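PDB 4E12: diketoreductase from Acinetobacter baylyi, which reduces dicarbonyl compounds with NADH and probably also interconverts (3S)-3-hydroxyacyl-CoA and 3-oxoacyl-CoA, as in its dehydrogenase relatives. Local coordinates for residues A43-E48 against L70-Y75; V53-V58 against H147-N151; L124-D128 against K186-G190; A205-D210 against K254-F258; E216-K220 against G231-I235. One frame throughout, in Å; residues are numbered along the deposited sequence.

The five contacts divide between the two halves of the chain. Contacts 1 and 2 share helix 37-57 of the NAD-binding half, with centres 16 Å apart, and both flank the cofactor site: the nearest side-chain atoms of Ala43 (contact 1) and Thr12 are about 3 Å apart, those of Val148 (contact 2) and Leu15 about 6 Å. Contact 3 lies across the chain's centre from both, where the sheet domain hands over to helix 193-209. Contacts 4 and 5 belong to the helical C-terminal half, away from the annotated sites; their centres are 14 Å apart and they touch, Leu208 CD2 lying 3.5 Å from Phe233 CE1. Contacts 3, 4 and 5 also meet the second subunit.

Contact 1: residues A43-E48 against L70-Y75; sequences AKKRFE and LGGIRY
Phe47 sits at the heart of this contact, where Ile73, Tyr75 and Leu70 meet it from three directions without a single hydrogen bond between the segments. Ile73 stands over one face of its ring: CD1 lies 3.9 Å from the centroid of the Phe47 ring and only 5° off the ring normal, a well-centred CH-pi contact. The other branch of the same isoleucine, CG2, touches Phe47 CE2 at 3.9 Å and also rests above the Tyr75 ring near its rim, so one side chain spans both aromatics. Tyr75 comes alongside at the edge, its OH close to the Phe47 plane and 3.3 Å from Phe47 CD2. The two rings run past each other in opposite directions with their planes at 57°, an oblique pair. At the stem of the ring, Leu70 CD1 reaches Phe47 CB at 3.5 Å, brought there because CG is anti to the backbone N (chi1 168°).

Packing is thinner toward solvent. Lys44 crosses the tyrosine at about a right angle and offers only its first methylenes, CG lying 3.5 Å from Tyr75 OH, while the rest of its extended chain leads away. Glu48 brushes Leu70 through CG, 4.1 Å from Leu70 CD2.

Helix 37-57 and helix 65-72 together make up the helical part of a beta-alpha-beta crossover from strand 29-33 to its parallel neighbour, the edge strand 74-76, in this Rossmann-type domain; on the inner side Phe47 and Ile73 continue onto helix 14-25, through Ala20 and Ala24.

Contact 2: residues V53-V58 against H147-N151; sequences VYEKEV and HVWVN. With SO4 (sulfate ion), chain J.
The indole of Trp149 is covered on both faces: Val53 lies over one, and His147 CA of its own loop over the opposite one. Val53 CG1 stands over the six-membered ring, 4.2 Å from its centroid and 27° off the normal, nearest to Trp149 CZ2 at 3.8 Å. Tyr54 meets the indole obliquely, its ring plane at 63° to the five-membered ring, with Tyr54 CE2 3.7 Å from Trp149 CE3. Val58, the first residue past the helix, crosses the indole stem at about a right angle and sets CG2 3.5 Å from Trp149 CB.

In the Rossmann-type NAD-binding half this joins the C-terminal end of helix 37-57 to the loop between strands 139-144 and 153-158, just beyond His143, which is predicted to matter for catalysis. Helix 14-25 packs against both pieces: Gln22 OE1 bonds to Tyr54 OH, Gln18 OE1 takes the Val148 N-H, and Phe21 and Phe25 meet the tyrosine ring edge-to-face.

His147 points its imidazole edge at a sulfate ion, probably from the crystallisation liquor. His147 NE2 donates almost straight to sulfate O3 (3.3 Å, 172°) and weakly to O1, while Trp149 CH2 lies 3.8 Å above the imidazole plane, toward its rim.

Contact 3: residues L124-D128 against K186-G190; sequences LLPSD and KEKAG
The two backbones come nearest at Leu125 and Ala189, whose CA atoms are 6.6 Å apart, as the turn leading into helix 126-133 faces the extended linker that leaves strand 180-183. What holds them is side-chain capping of a helix N-terminus: the carboxylate of Glu187, a residue distant in sequence, grips a first turn that is itself only weakly hydrogen-bonded. Glu187 OE2 accepts the backbone N-H of Ser127 at 2.8 Å, on its syn side and 19° out of the carboxylate plane. The extended Glu187 side chain and the Pro126 ring pass in opposite directions, with Pro126 CD close to OE2; because the proline nitrogen has no hydrogen to give, the amide of Ser127 does the work. The other oxygen, Glu187 OE1, is 2.5 Å from Ser127 OG, a hydrogen bond modelled so short that its exact length is doubtful. The carboxylate is thus held at both oxygens, and the helix N-terminus would be expected to favour its negative charge.

Beside this polar pair Leu125 lays CD2 on the linker backbone, 3.7 Å from Ala189 CA. Within its own turn Asp128 OD2 takes the N-H of Leu125 at 3.1 Å, as in one half of a capping box.

The contact thus joins the start of helix 126-133 to the linker toward helix 193-209 of the C-terminal half. It also borders the dimer interface, where Lys188 packs on Glu206 of the second subunit. Lys188 NZ folds back to donate to Ala189 O at 2.8 Å, in the carbonyl plane, and shares itself with Ser195 OG.

Contact 4: residues A205-D210 against K254-F258; sequences AELLVD and KQREF
Ala205 presses its methyl group squarely onto the Phe258 ring: Ala205 CB is 3.4 Å from the ring centroid and 14° off the normal, a close CH-pi contact in the buried part of the interface. Val209 takes the edge of the same ring, its CG2 lying in the ring plane 3.7 Å from Phe258 CD1. Its other branch, CG1, turns to the outer side and touches the stem of Glu257 tightly, 3.2 Å from Glu257 CG. Next to these, the methylenes of Glu206 and Lys254 lie together, Glu206 CB 3.8 Å from Lys254 CG.

On the more exposed side Asp210, Lys254 and Glu257 form a salt-bridge network. Lys254 NZ donates to the syn lone pair of Asp210 OD1 at 2.9 Å, a salt bridge between the helices, and makes a second, long and weak one to Glu257 OE1 of its own helix. Bends at chi2 (61°) and at chi3 curl the lysine round to meet Asp210, which approaches from the opposite direction. Between the two acids, whose nearest oxygens, Asp210 OD1 and Glu257 OE2, are 4.0 Å apart, the ammonium probably offsets the repulsion.

The axes of the short segments 205-209 and 254-258 pass 9.4 Å apart at 64°, and the small Ala205 side chain lets the Phe258 ring lie flat against helix 193-209. Within the all-helical C-terminal half, Phe258 also meets Phe236 of helix 232-239 and Phe280 near the chain end. Leu208 leans on Pro215 of helix 215-226, and Leu207 faces Leu196 of the second subunit.

Contact 5: residues E216-K220 against G231-I235; sequences ETIDK and GPFEI
Asp219 and Gly231 bring the backbones almost into touch, their CA atoms 4.0 Å apart where helix 215-226 passes the start of helix 232-239; such closeness suits a glycine, which has no side chain. Gly231 holds the N-cap position and cannot cap the helix through a side chain, and Asp219 supplies the carboxylate from the neighbouring helix instead. Its OD1 uses the syn lone pair to take the Phe233 N-H at 2.8 Å in a nearly straight bond (174°). Asp219 OD2 accepts weakly from Glu234 N and bonds to Tyr281 OH as well. With CG anti to the carbonyl carbon (chi1 -74°), the carboxylate reaches across to the first turn of helix 232-239. Glu234 adds half of a capping box: its OE1 receives the Gly231 N-H at 2.7 Å from above the carboxylate plane, while a salt bridge to Arg223 probably eases its nearness to Asp219.

On the apolar side Ile218 CD1 packs 3.6 Å from Phe233 CE2, and Ile218 CG2 meets the ring at its edge. Helix 193-209 covers this core, with Pro232 on Leu201 and Ala204 and Phe233 on Leu208; Phe280 stands edge-to-face to Phe233, and Ile218 reaches Leu196 of the second subunit.

Contact 1: residues A43-E48 against L70-Y75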
# COMPACT_ATOMS: atom_id res chain seq x y z
N ALA A 43 14.78 32.74 0.23
CA ALA A 43 13.43 32.47 -0.25
C ALA A 43 13.29 32.90 -1.70
O ALA A 43 12.72 32.17 -2.52
CB ALA A 43 12.40 33.20 0.61
N LYS A 44 13.82 34.08 -2.01
CA LYS A 44 13.79 34.57 -3.39
C LYS A 44 14.50 33.55 -4.28
O LYS A 44 14.00 33.21 -5.35
CB LYS A 44 14.44 35.95 -3.50
CG LYS A 44 14.37 36.53 -4.91
CD LYS A 44 14.98 37.91 -4.98
CE LYS A 44 15.02 38.42 -6.40
NZ LYS A 44 15.65 39.77 -6.48
N LYS A 45 15.63 33.03 -3.83
CA LYS A 45 16.31 31.97 -4.56
C LYS A 45 15.42 30.73 -4.72
O LYS A 45 15.36 30.15 -5.81
CB LYS A 45 17.66 31.61 -3.92
CG LYS A 45 18.66 32.76 -3.95
CD LYS A 45 19.94 32.43 -3.20
CE LYS A 45 20.89 33.62 -3.15
NZ LYS A 45 22.15 33.31 -2.41
N ARG A 46 14.72 30.30 -3.67
CA ARG A 46 13.86 29.13 -3.84
C ARG A 46 12.78 29.45 -4.86
O ARG A 46 12.43 28.60 -5.68
CB ARG A 46 13.22 28.66 -2.54
CG ARG A 46 14.21 28.11 -1.52
CD ARG A 46 13.50 27.46 -0.34
NE ARG A 46 14.46 26.85 0.57
CZ ARG A 46 15.04 27.48 1.59
NH1 ARG A 46 14.76 28.75 1.83
NH2 ARG A 46 15.90 26.84 2.37
N PHE A 47 12.24 30.66 -4.79
CA PHE A 47 11.18 31.05 -5.71
C PHE A 47 11.67 31.08 -7.16
O PHE A 47 10.95 30.68 -8.07
CB PHE A 47 10.57 32.41 -5.35
CG PHE A 47 9.77 32.41 -4.09
CD1 PHE A 47 8.93 31.35 -3.76
CD2 PHE A 47 9.84 33.50 -3.23
CE1 PHE A 47 8.19 31.37 -2.59
CE2 PHE A 47 9.10 33.53 -2.06
CZ PHE A 47 8.27 32.46 -1.73
N GLU A 48 12.88 31.57 -7.37
CA GLU A 48 13.43 31.59 -8.72
C GLU A 48 13.54 30.18 -9.29
O GLU A 48 13.14 29.93 -10.43
CB GLU A 48 14.78 32.32 -8.73
CG GLU A 48 14.59 33.79 -8.43
CD GLU A 48 15.88 34.53 -8.18
OE1 GLU A 48 16.90 33.90 -7.84
OE2 GLU A 48 15.85 35.78 -8.31
N LEU A 70 6.28 35.03 -9.85
CA LEU A 70 7.49 35.28 -9.06
C LEU A 70 7.62 36.76 -8.69
O LEU A 70 7.86 37.12 -7.53
CB LEU A 70 8.71 34.85 -9.89
CG LEU A 70 10.10 35.25 -9.42
CD1 LEU A 70 10.39 34.63 -8.06
CD2 LEU A 70 11.12 34.80 -10.45
N GLY A 71 7.48 37.62 -9.69
CA GLY A 71 7.68 39.04 -9.47
C GLY A 71 6.61 39.68 -8.62
O GLY A 71 6.83 40.76 -8.07
N GLY A 72 5.46 39.03 -8.50
CA GLY A 72 4.37 39.58 -7.71
C GLY A 72 4.40 39.26 -6.22
O GLY A 72 3.62 39.82 -5.46
N ILE A 73 5.29 38.35 -5.80
CA ILE A 73 5.40 37.94 -4.40
C ILE A 73 6.02 39.04 -3.52
O ILE A 73 7.06 39.60 -3.85
CB ILE A 73 6.26 36.65 -4.26
CG1 ILE A 73 5.51 35.46 -4.87
CG2 ILE A 73 6.64 36.41 -2.81
CD1 ILE A 73 6.32 34.22 -5.01
N ARG A 74 5.36 39.34 -2.41
CA ARG A 74 5.87 40.34 -1.47
C ARG A 74 6.66 39.63 -0.35
O ARG A 74 6.22 38.59 0.14
CB ARG A 74 4.70 41.15 -0.90
CG ARG A 74 5.11 42.34 -0.03
CD ARG A 74 3.93 43.27 0.27
NE ARG A 74 2.91 42.67 1.13
CZ ARG A 74 2.86 42.81 2.45
NH1 ARG A 74 3.79 43.52 3.09
NH2 ARG A 74 1.89 42.23 3.15
N TYR A 75 7.81 40.18 0.03
CA TYR A 75 8.64 39.58 1.06
C TYR A 75 8.59 40.45 2.28
O TYR A 75 8.66 41.68 2.18
CB TYR A 75 10.10 39.52 0.61
CG TYR A 75 10.32 38.74 -0.65
CD1 TYR A 75 10.78 37.43 -0.60
CD2 TYR A 75 10.06 39.31 -1.89
CE1 TYR A 75 10.99 36.70 -1.76
CE2 TYR A 75 10.25 38.58 -3.07
CZ TYR A 75 10.72 37.28 -2.98
OH TYR A 75 10.93 36.53 -4.11

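Contact 2: residues V53-V58 against H147-N151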
# COMPACT_ATOMS: atom_id res chain seq x y z
N VAL A 53 11.18 25.43 -12.55
CA VAL A 53 10.51 24.13 -12.56
C VAL A 53 9.12 24.26 -13.17
O VAL A 53 8.71 23.47 -14.03
CB VAL A 53 10.33 23.58 -11.12
CG1 VAL A 53 9.64 22.23 -11.15
CG2 VAL A 53 11.68 23.50 -10.42
N TYR A 54 8.36 25.26 -12.71
CA TYR A 54 7.02 25.45 -13.23
C TYR A 54 7.00 25.63 -14.73
O TYR A 54 6.25 24.95 -15.44
CB TYR A 54 6.30 26.61 -12.55
CG TYR A 54 5.64 26.20 -11.25
CD1 TYR A 54 4.30 26.50 -11.00
CD2 TYR A 54 6.36 25.51 -10.28
CE1 TYR A 54 3.70 26.12 -9.81
CE2 TYR A 54 5.77 25.13 -9.08
CZ TYR A 54 4.44 25.44 -8.86
OH TYR A 54 3.86 25.06 -7.68
N GLU A 55 7.83 26.55 -15.22
CA GLU A 55 7.84 26.81 -16.65
C GLU A 55 8.10 25.54 -17.47
O GLU A 55 7.63 25.44 -18.61
CB GLU A 55 8.73 28.01 -17.01
CG GLU A 55 10.18 27.94 -16.57
CD GLU A 55 10.83 29.33 -16.50
OE1 GLU A 55 10.15 30.34 -16.79
OE2 GLU A 55 12.03 29.42 -16.17
N LYS A 56 8.77 24.55 -16.89
CA LYS A 56 9.00 23.29 -17.61
C LYS A 56 7.98 22.20 -17.24
O LYS A 56 7.70 21.32 -18.06
CB LYS A 56 10.41 22.74 -17.33
CG LYS A 56 11.56 23.69 -17.70
CD LYS A 56 11.61 24.01 -19.17
CE LYS A 56 12.73 25.02 -19.46
NZ LYS A 56 12.76 25.46 -20.88
N GLU A 57 7.43 22.25 -16.03
CA GLU A 57 6.61 21.14 -15.53
C GLU A 57 5.12 21.45 -15.35
O GLU A 57 4.30 20.53 -15.20
CB GLU A 57 7.16 20.65 -14.19
CG GLU A 57 8.58 20.14 -14.22
CD GLU A 57 8.73 18.85 -15.00
OE1 GLU A 57 7.70 18.22 -15.30
OE2 GLU A 57 9.88 18.47 -15.31
N VAL A 58 4.73 22.72 -15.33
CA VAL A 58 3.37 23.02 -14.88
C VAL A 58 2.56 23.71 -15.97
O VAL A 58 3.01 24.72 -16.52
CB VAL A 58 3.38 23.87 -13.57
CG1 VAL A 58 1.98 24.24 -13.17
CG2 VAL A 58 4.05 23.09 -12.43
N HIS A 147 6.70 18.65 -3.41
CA HIS A 147 6.42 18.77 -4.85
C HIS A 147 4.93 18.98 -5.10
O HIS A 147 4.29 18.18 -5.80
CB HIS A 147 6.96 17.56 -5.62
CG HIS A 147 8.46 17.45 -5.57
ND1 HIS A 147 9.18 16.80 -6.55
CD2 HIS A 147 9.36 17.90 -4.67
CE1 HIS A 147 10.47 16.86 -6.25
NE2 HIS A 147 10.60 17.53 -5.12
N VAL A 148 4.41 20.07 -4.55
CA VAL A 148 2.98 20.34 -4.54
C VAL A 148 2.40 20.50 -5.94
O VAL A 148 1.20 20.28 -6.14
CB VAL A 148 2.63 21.62 -3.73
CG1 VAL A 148 3.17 21.52 -2.31
CG2 VAL A 148 3.16 22.86 -4.44
N TRP A 149 3.22 20.89 -6.91
CA TRP A 149 2.72 21.09 -8.27
C TRP A 149 2.32 19.75 -8.89
O TRP A 149 1.45 19.71 -9.77
CB TRP A 149 3.76 21.80 -9.15
CG TRP A 149 5.03 21.04 -9.29
CD1 TRP A 149 5.32 20.08 -10.22
CD2 TRP A 149 6.18 21.15 -8.45
NE1 TRP A 149 6.59 19.58 -10.01
CE2 TRP A 149 7.14 20.22 -8.93
CE3 TRP A 149 6.50 21.94 -7.34
CZ2 TRP A 149 8.39 20.06 -8.32
CZ3 TRP A 149 7.75 21.78 -6.74
CH2 TRP A 149 8.68 20.85 -7.23
N VAL A 150 2.95 18.67 -8.44
CA VAL A 150 2.69 17.33 -8.99
C VAL A 150 1.93 16.43 -7.99
O VAL A 150 0.92 15.82 -8.33
CB VAL A 150 3.99 16.66 -9.49
CG1 VAL A 150 5.02 16.57 -8.38
CG2 VAL A 150 3.68 15.28 -10.05
N ASN A 151 2.42 16.36 -6.75
CA ASN A 151 1.70 15.64 -5.70
C ASN A 151 0.76 16.64 -5.07
O ASN A 151 1.06 17.20 -4.00
CB ASN A 151 2.69 15.12 -4.67
CG ASN A 151 3.76 14.25 -5.29
OD1 ASN A 151 3.48 13.48 -6.22
ND2 ASN A 151 4.99 14.37 -4.81
S SO4 J . 13.25 18.81 -2.62
O1 SO4 J . 11.90 19.37 -2.82
O2 SO4 J . 14.22 19.92 -2.57
O3 SO4 J . 13.57 17.90 -3.74
O4 SO4 J . 13.29 18.05 -1.35

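Contact 3: residues L124-D128 against K186-G190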
# COMPACT_ATOMS: atom_id res chain seq x y z
N LEU A 124 2.55 17.92 14.47
CA LEU A 124 1.70 18.48 15.51
C LEU A 124 0.25 18.57 15.07
O LEU A 124 -0.06 18.96 13.94
CB LEU A 124 2.20 19.86 15.92
CG LEU A 124 3.39 19.83 16.88
CD1 LEU A 124 4.19 21.12 16.87
CD2 LEU A 124 2.86 19.50 18.27
N LEU A 125 -0.65 18.20 15.98
CA LEU A 125 -2.08 18.27 15.72
C LEU A 125 -2.62 19.68 15.93
O LEU A 125 -2.13 20.42 16.78
CB LEU A 125 -2.82 17.31 16.66
CG LEU A 125 -2.53 15.82 16.52
CD1 LEU A 125 -3.38 15.06 17.52
CD2 LEU A 125 -2.91 15.38 15.11
N PRO A 126 -3.64 20.07 15.15
CA PRO A 126 -4.22 21.40 15.34
C PRO A 126 -4.73 21.59 16.76
O PRO A 126 -4.78 22.71 17.28
CB PRO A 126 -5.34 21.45 14.31
CG PRO A 126 -4.89 20.50 13.23
CD PRO A 126 -4.21 19.38 13.96
N SER A 127 -5.07 20.48 17.41
CA SER A 127 -5.43 20.51 18.82
C SER A 127 -4.25 20.85 19.71
O SER A 127 -4.43 21.46 20.76
CB SER A 127 -6.05 19.18 19.25
OG SER A 127 -7.32 19.04 18.65
N ASP A 128 -3.05 20.44 19.31
CA ASP A 128 -1.85 20.78 20.06
C ASP A 128 -1.60 22.29 20.06
O ASP A 128 -0.92 22.81 20.95
CB ASP A 128 -0.61 20.07 19.49
CG ASP A 128 -0.64 18.57 19.70
OD1 ASP A 128 -1.38 18.11 20.60
OD2 ASP A 128 0.06 17.83 18.98
N LYS A 186 -12.44 14.46 11.13
CA LYS A 186 -11.99 14.51 12.51
C LYS A 186 -10.46 14.52 12.50
O LYS A 186 -9.85 14.09 11.52
CB LYS A 186 -12.42 13.26 13.27
CG LYS A 186 -13.91 13.03 13.40
CD LYS A 186 -14.17 11.82 14.29
CE LYS A 186 -15.66 11.55 14.47
NZ LYS A 186 -15.92 10.37 15.34
N GLU A 187 -9.85 14.97 13.58
CA GLU A 187 -8.40 14.90 13.65
C GLU A 187 -7.88 13.47 13.60
O GLU A 187 -8.50 12.53 14.11
CB GLU A 187 -7.85 15.55 14.91
CG GLU A 187 -7.88 17.03 14.92
CD GLU A 187 -7.08 17.55 16.08
OE1 GLU A 187 -7.26 17.02 17.19
OE2 GLU A 187 -6.25 18.46 15.86
N LYS A 188 -6.71 13.34 13.00
CA LYS A 188 -6.00 12.09 12.90
C LYS A 188 -4.53 12.41 12.67
O LYS A 188 -4.18 13.08 11.69
CB LYS A 188 -6.56 11.26 11.74
CG LYS A 188 -5.83 9.94 11.47
CD LYS A 188 -6.02 8.92 12.59
CE LYS A 188 -5.18 7.68 12.34
NZ LYS A 188 -3.73 7.99 12.46
N ALA A 189 -3.67 11.95 13.57
CA ALA A 189 -2.25 12.13 13.37
C ALA A 189 -1.84 11.43 12.09
O ALA A 189 -2.24 10.28 11.85
CB ALA A 189 -1.47 11.56 14.54
N GLY A 190 -1.04 12.11 11.28
CA GLY A 190 -0.65 11.59 9.98
C GLY A 190 -1.72 11.77 8.92
O GLY A 190 -1.57 11.27 7.80

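Contact 4: residues A205-D210 against K254-F258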
# COMPACT_ATOMS: atom_id res chain seq x y z
N ALA A 205 9.63 -3.11 5.75
CA ALA A 205 10.88 -3.01 6.48
C ALA A 205 11.07 -4.21 7.42
O ALA A 205 12.17 -4.76 7.51
CB ALA A 205 10.95 -1.71 7.25
N GLU A 206 10.00 -4.62 8.09
CA GLU A 206 10.03 -5.82 8.93
C GLU A 206 10.41 -7.06 8.13
O GLU A 206 11.24 -7.86 8.57
CB GLU A 206 8.68 -6.03 9.62
CG GLU A 206 8.59 -7.30 10.47
CD GLU A 206 8.44 -8.59 9.66
OE1 GLU A 206 8.91 -9.65 10.12
OE2 GLU A 206 7.84 -8.55 8.57
N LEU A 207 9.79 -7.25 6.97
CA LEU A 207 10.17 -8.38 6.11
C LEU A 207 11.65 -8.31 5.75
O LEU A 207 12.32 -9.34 5.66
CB LEU A 207 9.39 -8.36 4.80
CG LEU A 207 7.87 -8.50 4.85
CD1 LEU A 207 7.32 -8.34 3.42
CD2 LEU A 207 7.54 -9.88 5.42
N LEU A 208 12.17 -7.11 5.50
CA LEU A 208 13.58 -7.02 5.13
C LEU A 208 14.44 -7.31 6.34
O LEU A 208 15.35 -8.14 6.29
CB LEU A 208 13.94 -5.63 4.59
CG LEU A 208 15.41 -5.40 4.21
CD1 LEU A 208 15.89 -6.40 3.15
CD2 LEU A 208 15.59 -3.97 3.73
N VAL A 209 14.16 -6.59 7.42
CA VAL A 209 14.97 -6.67 8.63
C VAL A 209 14.95 -8.04 9.29
O VAL A 209 15.92 -8.45 9.94
CB VAL A 209 14.56 -5.61 9.64
CG1 VAL A 209 15.32 -5.80 10.94
CG2 VAL A 209 14.89 -4.24 9.10
N ASP A 210 13.86 -8.78 9.12
CA ASP A 210 13.78 -10.11 9.72
C ASP A 210 14.30 -11.19 8.78
O ASP A 210 14.18 -12.38 9.08
CB ASP A 210 12.38 -10.45 10.20
CG ASP A 210 11.94 -9.65 11.43
OD1 ASP A 210 12.81 -9.13 12.18
OD2 ASP A 210 10.73 -9.52 11.65
N LYS A 254 10.62 -2.71 16.15
CA LYS A 254 10.93 -3.26 14.84
C LYS A 254 11.40 -2.13 13.94
O LYS A 254 12.33 -2.29 13.16
CB LYS A 254 9.71 -3.95 14.23
CG LYS A 254 9.99 -4.61 12.90
CD LYS A 254 11.06 -5.71 13.08
CE LYS A 254 10.60 -6.73 14.10
NZ LYS A 254 11.65 -7.74 14.42
N GLN A 255 10.75 -0.98 14.06
CA GLN A 255 11.09 0.19 13.27
C GLN A 255 12.51 0.70 13.56
O GLN A 255 13.22 1.16 12.67
CB GLN A 255 10.09 1.32 13.56
CG GLN A 255 8.61 1.03 13.26
CD GLN A 255 7.93 0.09 14.26
OE1 GLN A 255 8.58 -0.55 15.09
NE2 GLN A 255 6.61 0.02 14.18
N ARG A 256 12.91 0.65 14.84
CA ARG A 256 14.22 1.13 15.25
C ARG A 256 15.28 0.17 14.78
O ARG A 256 16.43 0.55 14.54
CB ARG A 256 14.26 1.31 16.76
CG ARG A 256 13.30 2.39 17.24
CD ARG A 256 13.15 2.38 18.74
NE ARG A 256 14.41 2.67 19.40
CZ ARG A 256 14.72 3.87 19.87
NH1 ARG A 256 13.86 4.87 19.78
NH2 ARG A 256 15.90 4.07 20.44
N GLU A 257 14.89 -1.08 14.62
CA GLU A 257 15.78 -2.08 14.08
C GLU A 257 16.05 -1.78 12.60
O GLU A 257 17.17 -1.92 12.12
CB GLU A 257 15.15 -3.46 14.28
CG GLU A 257 15.99 -4.63 13.86
CD GLU A 257 15.40 -5.97 14.33
OE1 GLU A 257 14.52 -5.96 15.22
OE2 GLU A 257 15.83 -7.03 13.82
N PHE A 258 15.01 -1.37 11.88
CA PHE A 258 15.13 -0.93 10.49
C PHE A 258 16.01 0.32 10.42
O PHE A 258 16.90 0.41 9.57
CB PHE A 258 13.74 -0.65 9.91
CG PHE A 258 13.74 -0.20 8.47
CD1 PHE A 258 14.23 -1.03 7.47
CD2 PHE A 258 13.24 1.03 8.12
CE1 PHE A 258 14.23 -0.63 6.13
CE2 PHE A 258 13.23 1.45 6.77
CZ PHE A 258 13.73 0.61 5.78

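Contact 5: residues E216-K220 against G231-I235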
# COMPACT_ATOMS: atom_id res chain seq x y z
N GLU A 216 14.09 -6.33 -3.70
CA GLU A 216 13.59 -6.57 -5.04
C GLU A 216 12.38 -7.51 -4.99
O GLU A 216 11.39 -7.30 -5.68
CB GLU A 216 14.69 -7.16 -5.94
CG GLU A 216 15.89 -6.23 -6.16
CD GLU A 216 16.82 -6.06 -4.94
OE1 GLU A 216 16.64 -6.77 -3.92
OE2 GLU A 216 17.73 -5.21 -5.01
N THR A 217 12.46 -8.54 -4.16
CA THR A 217 11.38 -9.50 -4.07
C THR A 217 10.14 -8.87 -3.44
O THR A 217 9.01 -9.10 -3.87
CB THR A 217 11.83 -10.70 -3.25
OG1 THR A 217 12.93 -11.32 -3.90
CG2 THR A 217 10.72 -11.71 -3.11
N ILE A 218 10.35 -8.07 -2.41
CA ILE A 218 9.23 -7.43 -1.71
C ILE A 218 8.55 -6.45 -2.67
O ILE A 218 7.32 -6.44 -2.79
CB ILE A 218 9.76 -6.74 -0.43
CG1 ILE A 218 10.39 -7.81 0.48
CG2 ILE A 218 8.66 -5.97 0.26
CD1 ILE A 218 11.09 -7.27 1.71
N ASP A 219 9.35 -5.66 -3.39
CA ASP A 219 8.78 -4.70 -4.33
C ASP A 219 8.03 -5.36 -5.47
O ASP A 219 6.92 -4.92 -5.79
CB ASP A 219 9.84 -3.75 -4.88
CG ASP A 219 10.27 -2.69 -3.87
OD1 ASP A 219 9.71 -2.66 -2.75
OD2 ASP A 219 11.16 -1.88 -4.20
N LYS A 220 8.59 -6.40 -6.11
CA LYS A 220 7.89 -7.02 -7.23
C LYS A 220 6.57 -7.65 -6.75
O LYS A 220 5.54 -7.62 -7.44
CB LYS A 220 8.76 -8.00 -8.03
CG LYS A 220 9.16 -9.29 -7.35
CD LYS A 220 10.02 -10.15 -8.29
CE LYS A 220 10.53 -11.41 -7.60
NZ LYS A 220 11.40 -12.22 -8.49
N GLY A 231 7.14 -0.40 -5.62
CA GLY A 231 7.01 -1.08 -4.35
C GLY A 231 7.57 -0.29 -3.18
O GLY A 231 8.18 0.77 -3.37
N PRO A 232 7.37 -0.77 -1.94
CA PRO A 232 7.87 -0.07 -0.75
C PRO A 232 9.29 0.46 -0.80
O PRO A 232 9.56 1.56 -0.30
CB PRO A 232 7.66 -1.09 0.38
CG PRO A 232 6.51 -1.92 -0.11
CD PRO A 232 6.73 -2.05 -1.60
N PHE A 233 10.21 -0.29 -1.37
CA PHE A 233 11.60 0.16 -1.30
C PHE A 233 11.91 1.22 -2.34
O PHE A 233 12.70 2.14 -2.10
CB PHE A 233 12.56 -1.04 -1.25
CG PHE A 233 12.40 -1.84 0.02
CD1 PHE A 233 13.07 -1.46 1.18
CD2 PHE A 233 11.59 -2.97 0.06
CE1 PHE A 233 12.92 -2.19 2.36
CE2 PHE A 233 11.44 -3.70 1.24
CZ PHE A 233 12.10 -3.31 2.38
N GLU A 234 11.24 1.12 -3.48
CA GLU A 234 11.32 2.19 -4.47
C GLU A 234 10.76 3.46 -3.83
O GLU A 234 11.31 4.54 -4.01
CB GLU A 234 10.49 1.81 -5.69
CG GLU A 234 10.94 0.55 -6.34
CD GLU A 234 10.11 0.24 -7.54
OE1 GLU A 234 9.16 -0.55 -7.41
OE2 GLU A 234 10.39 0.80 -8.62
N ILE A 235 9.67 3.31 -3.08
CA ILE A 235 9.06 4.42 -2.34
C ILE A 235 10.01 4.96 -1.27
O ILE A 235 10.14 6.18 -1.16
CB ILE A 235 7.70 4.02 -1.70
CG1 ILE A 235 6.69 3.68 -2.81
CG2 ILE A 235 7.19 5.13 -0.78
CD1 ILE A 235 5.32 3.24 -2.31